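Envelopment polyprotein (PDB 7A56) probably fuses the viral and host membranes during cell entry, its Gc portion being a class II fusion protein seen here as a postfusion trimer. Local coordinates at residues 73-78 / 338-343. Sequence-based numbering, arbitrary orientation.
Sequences SYIESH and YKIMLG
Lys339 lies over one face of the Tyr74 ring, its CE offset toward the rim in a CH-pi approach, and the methyl CE of Met341 comes to the ring's edge, near its plane. The Tyr338 ring leans back across its partner strand because chi1 of 54° sets CG between N and C: Ser77 O sits over one face, toward the rim, and Ser77 CB lies 3.6 Å from CZ of Tyr338. The two strands, 165° apart in direction, are antiparallel inner neighbours in a five-stranded sheet, 61-67 lying beyond 70-80 and 226-231 beyond 335-343. A fully extended lysine chain, CG opposite the backbone N, carries the ammonium over Tyr74: NZ of Lys339 is 4.4 Å from the ring centroid and 19° off the ring normal, a cation-pi interaction. NZ also bonds Thr60 O of a second subunit, whose Leu61 packs on Tyr74, so this face of the sheet meets the trimer interface. Paired bonds establish the register: Ile75 N to Ile340 O and Ile340 N to Ile75 O, both 2.9 Å, each donor nearly in line with the acceptor's C=O. The Ser77-Tyr338 pair repeats this, although Tyr338 N is tilted from the carbonyl plane of Ser77. On the face bearing Ile75 and Ile340, CG2 of the former packs 4.1 Å from CB of the latter, and Ile89 of strand 86-92 covers Ile75 and Tyr338. In the plane of the Tyr338 ring, at its edge, a water joins Tyr338 OH to His78 O, 2.7 Å from each oxygen, and donates to His78 O.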
ATOM      1  N   SER A  73      25.047  34.783  11.741  1.00 29.88           N
ATOM      2  CA  SER A  73      24.480  33.718  12.550  1.00 25.80           C
ATOM      3  C   SER A  73      23.313  33.125  11.792  1.00 23.10           C
ATOM      4  O   SER A  73      22.722  33.769  10.883  1.00 23.98           O
ATOM      5  CB  SER A  73      24.007  34.182  13.912  1.00 28.96           C
ATOM      6  OG  SER A  73      23.080  35.195  13.708  1.00 35.95           O
ATOM      7  N   TYR A  74      22.969  31.906  12.204  1.00 21.58           N
ATOM      8  CA  TYR A  74      21.837  31.218  11.551  1.00 21.58           C
ATOM      9  C   TYR A  74      20.944  30.524  12.568  1.00 24.42           C
ATOM     10  O   TYR A  74      21.300  30.294  13.743  1.00 28.15           O
ATOM     11  CB  TYR A  74      22.311  30.194  10.527  1.00 26.78           C
ATOM     12  CG  TYR A  74      23.053  29.033  11.104  1.00 31.29           C
ATOM     13  CD1 TYR A  74      22.381  27.963  11.704  1.00 32.78           C
ATOM     14  CD2 TYR A  74      24.440  28.985  11.020  1.00 35.38           C
ATOM     15  CE1 TYR A  74      23.071  26.906  12.244  1.00 34.94           C
ATOM     16  CE2 TYR A  74      25.146  27.928  11.523  1.00 37.68           C
ATOM     17  CZ  TYR A  74      24.478  26.888  12.130  1.00 40.93           C
ATOM     18  OH  TYR A  74      25.250  25.854  12.622  1.00 43.21           O
ATOM     19  N   ILE A  75      19.773  30.115  12.045  1.00 25.97           N
ATOM     20  CA  ILE A  75      18.870  29.235  12.751  1.00 25.19           C
ATOM     21  C   ILE A  75      18.420  28.169  11.758  1.00 25.21           C
ATOM     22  O   ILE A  75      18.239  28.435  10.558  1.00 21.84           O
ATOM     23  CB  ILE A  75      17.667  29.992  13.361  1.00 26.04           C
ATOM     24  CG1 ILE A  75      16.811  29.033  14.209  1.00 29.89           C
ATOM     25  CG2 ILE A  75      16.843  30.716  12.288  1.00 24.88           C
ATOM     26  CD1 ILE A  75      15.906  29.736  15.181  1.00 30.72           C
ATOM     27  N   GLU A  76      18.363  26.953  12.234  1.00 24.50           N
ATOM     28  CA  GLU A  76      17.916  25.832  11.417  1.00 24.26           C
ATOM     29  C   GLU A  76      16.786  25.118  12.143  1.00 23.90           C
ATOM     30  O   GLU A  76      16.824  24.988  13.363  1.00 23.56           O
ATOM     31  CB  GLU A  76      19.089  24.888  11.170  1.00 27.22           C
ATOM     32  CG  GLU A  76      18.793  23.784  10.162  1.00 36.56           C
ATOM     33  CD  GLU A  76      18.345  22.483  10.838  1.00 45.44           C
ATOM     34  OE1 GLU A  76      18.431  21.443  10.162  1.00 55.33           O
ATOM     35  OE2 GLU A  76      17.946  22.482  12.048  1.00 46.09           O
ATOM     36  N   SER A  77      15.791  24.610  11.396  1.00 22.63           N
ATOM     37  CA  SER A  77      14.748  23.811  12.035  1.00 23.14           C
ATOM     38  C   SER A  77      14.067  23.009  10.924  1.00 20.69           C
ATOM     39  O   SER A  77      14.580  22.904   9.797  1.00 20.07           O
ATOM     40  CB  SER A  77      13.773  24.693  12.824  1.00 24.76           C
ATOM     41  OG  SER A  77      12.944  23.925  13.685  1.00 23.31           O
ATOM     42  N   HIS A  78      12.910  22.442  11.240  1.00 19.79           N
ATOM     43  CA  HIS A  78      12.175  21.631  10.266  1.00 20.31           C
ATOM     44  C   HIS A  78      10.696  21.683  10.603  1.00 23.91           C
ATOM     45  O   HIS A  78      10.312  21.940  11.755  1.00 22.52           O
ATOM     46  CB  HIS A  78      12.641  20.168  10.263  1.00 22.80           C
ATOM     47  CG  HIS A  78      12.772  19.583  11.639  1.00 23.83           C
ATOM     48  ND1 HIS A  78      13.982  19.503  12.311  1.00 25.41           N
ATOM     49  CD2 HIS A  78      11.842  19.108  12.498  1.00 22.96           C
ATOM     50  CE1 HIS A  78      13.790  18.995  13.517  1.00 26.13           C
ATOM     51  NE2 HIS A  78      12.501  18.746  13.658  1.00 24.43           N
ATOM     52  N   TYR A 338      14.811  23.678   6.898  1.00 22.09           N
ATOM     53  CA  TYR A 338      15.092  25.025   6.444  1.00 19.45           C
ATOM     54  C   TYR A 338      16.171  25.652   7.329  1.00 21.15           C
ATOM     55  O   TYR A 338      16.293  25.330   8.514  1.00 19.57           O
ATOM     56  CB  TYR A 338      13.852  25.933   6.471  1.00 21.10           C
ATOM     57  CG  TYR A 338      13.099  26.010   7.821  1.00 21.81           C
ATOM     58  CD1 TYR A 338      13.457  26.965   8.770  1.00 22.36           C
ATOM     59  CD2 TYR A 338      12.039  25.153   8.122  1.00 19.83           C
ATOM     60  CE1 TYR A 338      12.786  27.084   9.975  1.00 23.36           C
ATOM     61  CE2 TYR A 338      11.317  25.257   9.342  1.00 20.82           C
ATOM     62  CZ  TYR A 338      11.740  26.256  10.281  1.00 24.35           C
ATOM     63  OH  TYR A 338      11.067  26.427  11.482  1.00 26.68           O
ATOM     64  N   LYS A 339      16.913  26.563   6.719  1.00 22.19           N
ATOM     65  CA  LYS A 339      17.981  27.305   7.382  1.00 21.66           C
ATOM     66  C   LYS A 339      17.922  28.751   6.924  1.00 23.18           C
ATOM     67  O   LYS A 339      17.810  29.039   5.720  1.00 24.99           O
ATOM     68  CB  LYS A 339      19.347  26.650   7.075  1.00 21.76           C
ATOM     69  CG  LYS A 339      20.588  27.340   7.821  1.00 20.98           C
ATOM     70  CD  LYS A 339      21.874  26.863   7.183  1.00 20.35           C
ATOM     71  CE  LYS A 339      23.159  27.542   7.918  1.00 22.94           C
ATOM     72  NZ  LYS A 339      24.413  26.956   7.340  1.00 25.29           N
ATOM     73  N   ILE A 340      18.007  29.665   7.904  1.00 25.30           N
ATOM     74  CA  ILE A 340      17.909  31.109   7.684  1.00 24.35           C
ATOM     75  C   ILE A 340      19.161  31.753   8.288  1.00 23.01           C
ATOM     76  O   ILE A 340      19.514  31.451   9.436  1.00 24.78           O
ATOM     77  CB  ILE A 340      16.647  31.695   8.351  1.00 21.83           C
ATOM     78  CG1 ILE A 340      15.355  31.117   7.725  1.00 21.83           C
ATOM     79  CG2 ILE A 340      16.668  33.251   8.324  1.00 23.07           C
ATOM     80  CD1 ILE A 340      14.199  31.152   8.761  1.00 27.86           C
ATOM     81  N   MET A 341      19.874  32.534   7.471  1.00 21.60           N
ATOM     82  CA  MET A 341      21.140  33.210   7.844  1.00 23.81           C
ATOM     83  C   MET A 341      21.103  34.625   7.290  1.00 25.88           C
ATOM     84  O   MET A 341      21.403  34.833   6.104  1.00 28.45           O
ATOM     85  CB  MET A 341      22.315  32.426   7.273  1.00 29.05           C
ATOM     86  CG  MET A 341      23.745  32.989   7.664  1.00 38.79           C
ATOM     87  SD  MET A 341      24.888  31.590   7.511  1.00 46.99           S
ATOM     88  CE  MET A 341      26.082  32.002   8.797  1.00 50.38           C
ATOM     89  N   LEU A 342      20.764  35.603   8.149  1.00 25.86           N
ATOM     90  CA  LEU A 342      20.568  36.977   7.701  1.00 25.47           C
ATOM     91  C   LEU A 342      21.760  37.888   8.018  1.00 28.87           C
ATOM     92  O   LEU A 342      21.811  39.022   7.526  1.00 31.54           O
ATOM     93  CB  LEU A 342      19.297  37.559   8.335  1.00 26.04           C
ATOM     94  CG  LEU A 342      18.042  36.709   8.133  1.00 25.63           C
ATOM     95  CD1 LEU A 342      16.739  37.364   8.674  1.00 27.89           C
ATOM     96  CD2 LEU A 342      17.864  36.426   6.661  1.00 26.18           C
ATOM     97  N   GLY A 343      22.688  37.445   8.829  1.00 29.22           N
ATOM     98  CA  GLY A 343      23.684  38.400   9.348  1.00 30.82           C
ATOM     99  C   GLY A 343      23.763  38.278  10.853  1.00 31.89           C
ATOM    100  O   GLY A 343      23.542  37.188  11.376  1.00 31.27           O
TER
HETATM  101  O   HOH W   1       9.445  24.453  12.351  1.00 23.27           O